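Local coordinates for protein Esterase/lipase (Uncultured bacterium, PDB 3K6K) that probably hydrolyses carboxylic ester bonds, as a bacterial homologue of hormone-sensitive lipase built on the alpha/beta hydrolase fold, at residues Leu192-Asn197 against Ser231-Asp236; Ala235-Leu240 against Thr258-Arg263; Ile245-Gly248 against Leu253-Asp256. One frame throughout, in Å; residues are numbered along the deposited sequence.

Contact 1: Leu192-Asn197 against Ser231-Asp236. With SO4 (sulfate ion), chain F.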
loop_
_atom_site.group_PDB
_atom_site.type_symbol
_atom_site.label_atom_id
_atom_site.label_comp_id
_atom_site.label_asym_id
_atom_site.label_seq_id
_atom_site.Cartn_x
_atom_site.Cartn_y
_atom_site.Cartn_z
ATOM N N LEU A 192 4.793 10.484 17.402
ATOM C CA LEU A 192 4.230 9.278 18.034
ATOM C C LEU A 192 2.801 9.417 18.595
ATOM O O LEU A 192 2.611 9.265 19.798
ATOM C CB LEU A 192 5.167 8.774 19.152
ATOM C CG LEU A 192 6.676 8.575 18.820
ATOM C CD1 LEU A 192 7.485 8.502 20.078
ATOM C CD2 LEU A 192 6.919 7.296 18.048
ATOM N N SER A 193 1.793 9.592 17.727
ATOM C CA SER A 193 0.493 10.175 18.136
ATOM C C SER A 193 -0.680 9.593 17.377
ATOM O O SER A 193 -1.856 9.796 17.751
ATOM C CB SER A 193 0.573 11.701 18.079
ATOM O OG SER A 193 0.765 12.163 16.750
ATOM N N ARG A 194 -0.343 8.871 16.307
ATOM C CA ARG A 194 -1.246 8.360 15.279
ATOM C C ARG A 194 -1.898 7.046 15.768
ATOM O O ARG A 194 -1.571 6.558 16.866
ATOM C CB ARG A 194 -0.432 8.229 13.957
ATOM C CG ARG A 194 -0.351 9.606 13.308
ATOM C CD ARG A 194 0.533 9.889 12.097
ATOM N NE ARG A 194 -0.365 10.644 11.267
ATOM C CZ ARG A 194 -0.480 11.965 11.207
ATOM N NH1 ARG A 194 0.349 12.797 11.805
ATOM N NH2 ARG A 194 -1.435 12.448 10.461
ATOM N N TRP A 195 -2.802 6.473 14.980
ATOM C CA TRP A 195 -3.644 5.390 15.456
ATOM C C TRP A 195 -2.887 4.133 15.968
ATOM O O TRP A 195 -3.202 3.628 17.074
ATOM C CB TRP A 195 -4.660 5.031 14.382
ATOM C CG TRP A 195 -5.593 3.925 14.748
ATOM C CD1 TRP A 195 -6.817 4.077 15.350
ATOM C CD2 TRP A 195 -5.407 2.471 14.586
ATOM N NE1 TRP A 195 -7.409 2.839 15.537
ATOM C CE2 TRP A 195 -6.575 1.843 15.079
ATOM C CE3 TRP A 195 -4.409 1.669 14.026
ATOM C CZ2 TRP A 195 -6.753 0.440 15.078
ATOM C CZ3 TRP A 195 -4.592 0.269 14.019
ATOM C CH2 TRP A 195 -5.750 -0.330 14.563
ATOM N N SER A 196 -1.910 3.619 15.196
ATOM C CA SER A 196 -1.224 2.389 15.620
ATOM C C SER A 196 -0.411 2.645 16.891
ATOM O O SER A 196 -0.216 1.725 17.694
ATOM C CB SER A 196 -0.325 1.781 14.507
ATOM O OG SER A 196 0.628 2.720 14.001
ATOM N N ASN A 197 0.072 3.869 17.074
ATOM C CA ASN A 197 0.888 4.180 18.262
ATOM C C ASN A 197 0.212 3.809 19.559
ATOM O O ASN A 197 0.874 3.432 20.525
ATOM C CB ASN A 197 1.274 5.648 18.331
ATOM C CG ASN A 197 2.135 6.042 17.195
ATOM O OD1 ASN A 197 3.371 6.153 17.305
ATOM N ND2 ASN A 197 1.513 6.173 16.044
ATOM N N SER A 231 10.537 14.419 10.777
ATOM C CA SER A 231 9.288 13.665 10.565
ATOM C C SER A 231 8.696 13.891 9.140
ATOM O O SER A 231 7.717 14.679 8.938
ATOM C CB SER A 231 8.261 13.976 11.648
ATOM O OG SER A 231 8.748 13.685 12.970
ATOM N N PRO A 232 9.256 13.170 8.144
ATOM C CA PRO A 232 8.910 13.443 6.751
ATOM C C PRO A 232 7.410 13.357 6.471
ATOM O O PRO A 232 6.914 13.920 5.503
ATOM C CB PRO A 232 9.737 12.377 6.010
ATOM C CG PRO A 232 10.958 12.192 6.873
ATOM C CD PRO A 232 10.291 12.113 8.225
ATOM N N VAL A 233 6.670 12.692 7.341
ATOM C CA VAL A 233 5.232 12.742 7.268
ATOM C C VAL A 233 4.675 14.204 7.139
ATOM O O VAL A 233 3.670 14.445 6.471
ATOM C CB VAL A 233 4.646 11.897 8.418
ATOM C CG1 VAL A 233 3.382 12.405 8.878
ATOM C CG2 VAL A 233 4.496 10.443 7.973
ATOM N N TYR A 234 5.357 15.167 7.736
ATOM C CA TYR A 234 4.919 16.559 7.685
ATOM C C TYR A 234 5.551 17.316 6.521
ATOM O O TYR A 234 5.351 18.488 6.416
ATOM C CB TYR A 234 5.159 17.248 9.059
ATOM C CG TYR A 234 4.399 16.479 10.138
ATOM C CD1 TYR A 234 3.010 16.621 10.277
ATOM C CD2 TYR A 234 5.042 15.534 10.937
ATOM C CE1 TYR A 234 2.309 15.859 11.204
ATOM C CE2 TYR A 234 4.348 14.775 11.866
ATOM C CZ TYR A 234 2.991 14.930 12.000
ATOM O OH TYR A 234 2.294 14.163 12.925
ATOM N N ALA A 235 6.297 16.658 5.633
ATOM C CA ALA A 235 7.006 17.375 4.531
ATOM C C ALA A 235 6.132 17.804 3.325
ATOM O O ALA A 235 4.963 17.437 3.216
ATOM C CB ALA A 235 8.207 16.567 4.035
ATOM N N ASP A 236 6.723 18.593 2.436
ATOM C CA ASP A 236 6.241 18.732 1.081
ATOM C C ASP A 236 6.985 17.644 0.347
ATOM O O ASP A 236 8.184 17.725 0.088
ATOM C CB ASP A 236 6.567 20.103 0.493
ATOM C CG ASP A 236 6.384 20.150 -1.014
ATOM O OD1 ASP A 236 5.793 19.196 -1.572
ATOM O OD2 ASP A 236 6.854 21.136 -1.636
HETATM S S SO4 F . -2.007 16.111 10.298
HETATM O O1 SO4 F . -2.532 14.961 11.042
HETATM O O2 SO4 F . -3.154 16.786 9.650
HETATM O O3 SO4 F . -1.208 16.974 11.183
HETATM O O4 SO4 F . -1.079 15.726 9.245
#
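Arg194 and Tyr234 meet because both side chains leave the backbone with CG anti to the carbonyl carbon (chi1 -81° in the arginine), and the arginine chain then bends at chi3, which brings its guanidinium alongside the phenol. In this alpha/beta hydrolase fold the contact joins the loop leading into helix 195-199 to a short 3-10 turn, 232-234, in the loop before strand 243-248. The backbones stay well apart, the nearest CA atoms being those of Arg194 and Val233 at 11.2 Å, so long side chains span the gap. Tyr234 OH lies near the guanidinium plane, 2.6 Å from Arg194 NH1, and the ring and guanidinium planes are 62° apart, which excludes a parallel stack. Val233 CG1 sits over one guanidinium face, 4.2 Å from Arg194 NH1; the same methyl also covers the centre of one face of the Tyr234 ring. Asp189 forms a salt bridge with Arg194 NH1 and receives a weak hydrogen bond from Tyr234, tying both groups to one carboxylate. A leucine in place of Arg194 would probably leave Asp189 without its cationic mate and a bound sulfate without one of its donors. That sulfate, probably acquired from the crystallisation liquor, faces the other terminal nitrogen: Arg194 NH2 donates to O1 of the ion at 2.8 Å, with an N-H...O angle of 145°.

Contact 2: Ala235-Leu240 against Thr258-Arg263. With SO4 (sulfate ion), chain I; SO4 (sulfate ion), chain F.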
loop_
_atom_site.group_PDB
_atom_site.type_symbol
_atom_site.label_atom_id
_atom_site.label_comp_id
_atom_site.label_asym_id
_atom_site.label_seq_id
_atom_site.Cartn_x
_atom_site.Cartn_y
_atom_site.Cartn_z
ATOM N N ALA A 235 6.297 16.658 5.633
ATOM C CA ALA A 235 7.006 17.375 4.531
ATOM C C ALA A 235 6.132 17.804 3.325
ATOM O O ALA A 235 4.963 17.437 3.216
ATOM C CB ALA A 235 8.207 16.567 4.035
ATOM N N ASP A 236 6.723 18.593 2.436
ATOM C CA ASP A 236 6.241 18.732 1.081
ATOM C C ASP A 236 6.985 17.644 0.347
ATOM O O ASP A 236 8.184 17.725 0.088
ATOM C CB ASP A 236 6.567 20.103 0.493
ATOM C CG ASP A 236 6.384 20.150 -1.014
ATOM O OD1 ASP A 236 5.793 19.196 -1.572
ATOM O OD2 ASP A 236 6.854 21.136 -1.636
ATOM N N LEU A 237 6.269 16.585 0.025
ATOM C CA LEU A 237 6.944 15.390 -0.453
ATOM C C LEU A 237 6.989 15.349 -1.951
ATOM O O LEU A 237 7.336 14.308 -2.514
ATOM C CB LEU A 237 6.185 14.184 0.096
ATOM C CG LEU A 237 6.402 13.981 1.603
ATOM C CD1 LEU A 237 5.185 13.490 2.342
ATOM C CD2 LEU A 237 7.571 12.990 1.759
ATOM N N SER A 238 6.542 16.430 -2.595
ATOM C CA SER A 238 6.555 16.574 -4.070
ATOM C C SER A 238 7.883 16.180 -4.743
ATOM O O SER A 238 8.968 16.626 -4.344
ATOM C CB SER A 238 6.285 18.053 -4.456
ATOM O OG SER A 238 5.088 18.539 -3.876
ATOM N N GLY A 239 7.811 15.355 -5.760
ATOM C CA GLY A 239 8.960 15.186 -6.663
ATOM C C GLY A 239 9.924 14.121 -6.209
ATOM O O GLY A 239 10.929 13.801 -6.904
ATOM N N LEU A 240 9.631 13.551 -5.041
ATOM C CA LEU A 240 10.292 12.302 -4.635
ATOM C C LEU A 240 9.992 11.173 -5.615
ATOM O O LEU A 240 8.909 11.166 -6.224
ATOM C CB LEU A 240 9.878 11.942 -3.226
ATOM C CG LEU A 240 10.466 12.887 -2.159
ATOM C CD1 LEU A 240 10.129 12.323 -0.826
ATOM C CD2 LEU A 240 11.984 13.086 -2.252
ATOM N N THR A 258 1.254 3.749 6.627
ATOM C CA THR A 258 0.027 4.108 5.963
ATOM C C THR A 258 -0.019 5.634 5.795
ATOM O O THR A 258 -0.501 6.165 4.758
ATOM C CB THR A 258 -1.232 3.653 6.758
ATOM O OG1 THR A 258 -1.228 4.335 8.005
ATOM C CG2 THR A 258 -1.170 2.328 7.093
ATOM N N THR A 259 0.466 6.368 6.794
ATOM C CA THR A 259 0.419 7.851 6.696
ATOM C C THR A 259 1.372 8.464 5.706
ATOM O O THR A 259 0.989 9.376 4.945
ATOM C CB THR A 259 0.572 8.574 8.025
ATOM O OG1 THR A 259 -0.435 8.111 8.908
ATOM C CG2 THR A 259 0.332 10.124 7.844
ATOM N N LEU A 260 2.604 8.001 5.706
ATOM C CA LEU A 260 3.487 8.363 4.621
ATOM C C LEU A 260 2.922 8.004 3.241
ATOM O O LEU A 260 3.192 8.696 2.231
ATOM C CB LEU A 260 4.806 7.641 4.777
ATOM C CG LEU A 260 6.184 8.161 4.299
ATOM C CD1 LEU A 260 6.943 7.062 3.509
ATOM C CD2 LEU A 260 6.288 9.583 3.689
ATOM N N ALA A 261 2.219 6.892 3.155
ATOM C CA ALA A 261 1.615 6.517 1.867
ATOM C C ALA A 261 0.516 7.561 1.550
ATOM O O ALA A 261 0.458 8.081 0.445
ATOM C CB ALA A 261 1.055 5.067 1.912
ATOM N N GLU A 262 -0.341 7.872 2.527
ATOM C CA GLU A 262 -1.353 8.880 2.305
ATOM C C GLU A 262 -0.739 10.141 1.660
ATOM O O GLU A 262 -1.129 10.560 0.522
ATOM C CB GLU A 262 -2.047 9.250 3.622
ATOM C CG GLU A 262 -3.270 10.117 3.453
ATOM C CD GLU A 262 -3.987 10.243 4.728
ATOM O OE1 GLU A 262 -4.947 9.522 4.958
ATOM O OE2 GLU A 262 -3.532 11.011 5.577
ATOM N N ARG A 263 0.271 10.684 2.334
ATOM C CA ARG A 263 0.776 11.985 2.044
ATOM C C ARG A 263 1.725 11.931 0.860
ATOM O O ARG A 263 1.768 12.835 -0.018
ATOM C CB ARG A 263 1.451 12.617 3.281
ATOM C CG ARG A 263 0.545 12.621 4.575
ATOM C CD ARG A 263 -0.863 13.275 4.326
ATOM N NE ARG A 263 -1.683 13.257 5.553
ATOM C CZ ARG A 263 -1.548 14.114 6.573
ATOM N NH1 ARG A 263 -0.641 15.087 6.502
ATOM N NH2 ARG A 263 -2.312 14.000 7.667
HETATM S S SO4 I . -3.890 6.699 8.200
HETATM O O1 SO4 I . -3.060 5.736 8.932
HETATM O O2 SO4 I . -5.261 6.604 8.718
HETATM O O3 SO4 I . -3.291 8.043 8.362
HETATM O O4 SO4 I . -3.997 6.399 6.773
HETATM S S SO4 F . -2.007 16.111 10.298
HETATM O O1 SO4 F . -2.532 14.961 11.042
HETATM O O2 SO4 F . -3.154 16.786 9.650
HETATM O O3 SO4 F . -1.208 16.974 11.183
HETATM O O4 SO4 F . -1.079 15.726 9.245
#
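Leu237 makes the apolar part of this contact with two residues one helical turn apart, Leu260 and Arg263. Its CD1 lies 3.9 Å from Arg263 CB, and its CD2 reaches Leu260 CD2 at 4.1 Å; in both pairs the side chains cross obliquely. Leu260 sends CG anti to its own backbone nitrogen (chi1 -150°), which carries its methyl toward Leu237. In Arg263 only the base of the side chain joins this packing, through CB, while the bend at chi2 leads the guanidinium away.

Ionic and polar bonds hold that guanidinium. Arg263 NE donates to Glu262 OE2 at 2.9 Å, nearly straight at 169°; Glu262 OE2 accepts through its anti lone pair and lies only 2° out of the guanidinium plane. NH1 and NH2 of Arg263 both donate to O4 of one sulfate, the latter at 2.6 Å; this ion also binds Arg194, so the two arginines gather round a shared anion. Trp195 of the second subunit adds a cation-pi pair with Arg263. Within the loop, Ser238 N donates to Asp236 OD1 at 3.0 Å, forming an Asx turn that overlaps a type II beta turn from Leu237 to Leu240.

The contact lays the loop that precedes strand 243-248 against helix 254-266. Leu237 also touches Thr164 of helix 158-172, and Leu260 packs on Met243 of strand 243-248.

Contact 3: Ile245-Gly248 against Leu253-Asp256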
loop_
_atom_site.group_PDB
_atom_site.type_symbol
_atom_site.label_atom_id
_atom_site.label_comp_id
_atom_site.label_asym_id
_atom_site.label_seq_id
_atom_site.Cartn_x
_atom_site.Cartn_y
_atom_site.Cartn_z
ATOM N N ILE A 245 7.119 0.598 0.277
ATOM C CA ILE A 245 7.106 0.451 1.736
ATOM C C ILE A 245 6.662 -0.996 2.119
ATOM O O ILE A 245 5.655 -1.534 1.620
ATOM C CB ILE A 245 6.170 1.528 2.420
ATOM C CG1 ILE A 245 6.510 2.941 1.961
ATOM C CG2 ILE A 245 6.306 1.483 3.951
ATOM C CD1 ILE A 245 5.489 3.874 2.248
ATOM N N HIS A 246 7.442 -1.676 2.941
ATOM C CA HIS A 246 6.933 -2.893 3.577
ATOM C C HIS A 246 6.758 -2.682 5.063
ATOM O O HIS A 246 7.474 -1.854 5.645
ATOM C CB HIS A 246 7.851 -4.054 3.323
ATOM C CG HIS A 246 7.683 -4.621 1.968
ATOM N ND1 HIS A 246 8.184 -5.850 1.602
ATOM C CD2 HIS A 246 6.989 -4.158 0.903
ATOM C CE1 HIS A 246 7.860 -6.088 0.346
ATOM N NE2 HIS A 246 7.103 -5.093 -0.091
ATOM N N VAL A 247 5.837 -3.404 5.696
ATOM C CA VAL A 247 5.694 -3.252 7.144
ATOM C C VAL A 247 4.882 -4.443 7.659
ATOM O O VAL A 247 4.216 -5.140 6.862
ATOM C CB VAL A 247 5.009 -1.845 7.457
ATOM C CG1 VAL A 247 3.574 -1.746 6.810
ATOM C CG2 VAL A 247 4.996 -1.496 8.933
ATOM N N GLY A 248 4.929 -4.683 8.973
ATOM C CA GLY A 248 4.151 -5.735 9.607
ATOM C C GLY A 248 2.922 -5.208 10.316
ATOM O O GLY A 248 2.817 -3.989 10.572
ATOM N N LEU A 253 4.233 1.538 14.851
ATOM C CA LEU A 253 4.557 2.501 13.772
ATOM C C LEU A 253 3.918 2.104 12.391
ATOM O O LEU A 253 4.361 2.510 11.311
ATOM C CB LEU A 253 6.075 2.681 13.640
ATOM C CG LEU A 253 6.904 3.035 14.888
ATOM C CD1 LEU A 253 8.355 3.361 14.545
ATOM C CD2 LEU A 253 6.258 4.237 15.599
ATOM N N LEU A 254 2.893 1.288 12.455
ATOM C CA LEU A 254 2.099 0.977 11.282
ATOM C C LEU A 254 1.499 2.224 10.678
ATOM O O LEU A 254 1.421 2.315 9.445
ATOM C CB LEU A 254 0.956 0.008 11.594
ATOM C CG LEU A 254 0.045 -0.361 10.395
ATOM C CD1 LEU A 254 0.795 -1.133 9.366
ATOM C CD2 LEU A 254 -1.201 -1.197 10.866
ATOM N N SER A 255 1.034 3.162 11.507
ATOM C CA SER A 255 0.383 4.333 10.915
ATOM C C SER A 255 1.452 5.245 10.278
ATOM O O SER A 255 1.091 6.124 9.518
ATOM C CB SER A 255 -0.512 5.085 11.907
ATOM O OG SER A 255 -1.535 4.243 12.436
ATOM N N ASP A 256 2.750 5.016 10.560
ATOM C CA ASP A 256 3.835 5.735 9.850
ATOM C C ASP A 256 3.864 5.351 8.344
ATOM O O ASP A 256 3.982 6.215 7.440
ATOM C CB ASP A 256 5.240 5.473 10.452
ATOM C CG ASP A 256 5.581 6.378 11.693
ATOM O OD1 ASP A 256 6.753 6.701 11.864
ATOM O OD2 ASP A 256 4.720 6.789 12.488
#
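Val247 and Leu254 cross at about a right angle, with one methyl of each making the contact: Val247 CG1 lies 3.8 Å from Leu254 CD1. The valine points from strand 243-248 toward the helix, and its CG1 sits between the backbone nitrogen and carbonyl carbon (chi1 61°). Leu254 starts from the first turn of helix 254-266 with CG anti to the backbone nitrogen, chi1 179°, which turns its branched end toward the C-terminal end of the strand. There CD1 also comes within 3.7 Å of Gly248 O, so one methyl rests against both a side chain and the carbonyl at the strand's end. The CA atoms of Val247 and Leu254 are 6.9 Å apart, a separation that the two branched side chains bridge.

This is the strand-to-helix step of a beta-alpha-beta unit running through 243-248, 254-266 and 271-276, where Val247 also packs on Leu273 and Ile275 of the last strand. Leu253 occupies the N-cap position. Leu254 extends the packing to Ala266 of the second subunit, and Gly248 N is hydrogen-bonded to Glu251, which may belong to a Ser-His-Glu catalytic triad with Ser157 and His281. Across the two segments the contact is van der Waals in character, as the methyl-to-methyl and methyl-to-carbonyl approaches attest; it depends on close fit, and no hydrogen bond between the segments sets a direction.

Overall arrangement
Following the chain from the N terminus, contact 1 closes a loop of 33 intervening residues that includes helix 209-220. Contact 2 opens on the residues where contact 1 ends, sharing Ala235 and Asp236, and closes on helix 254-266. Contact 3 is nested inside that second loop and comes in series after contact 1. Contacts 2 and 3 meet where Leu260 CD1 approaches Ile245 CD1 at 3.7 Å. Contacts 1 and 3 are joined by a probable hydrogen bond, Ser196 OG to Ser255 N at 2.6 Å. Contact 1 ties the start of helix 195-199 to the loop before strand 243-248, contact 2 that loop to helix 254-266, and contact 3 the strand to the same helix.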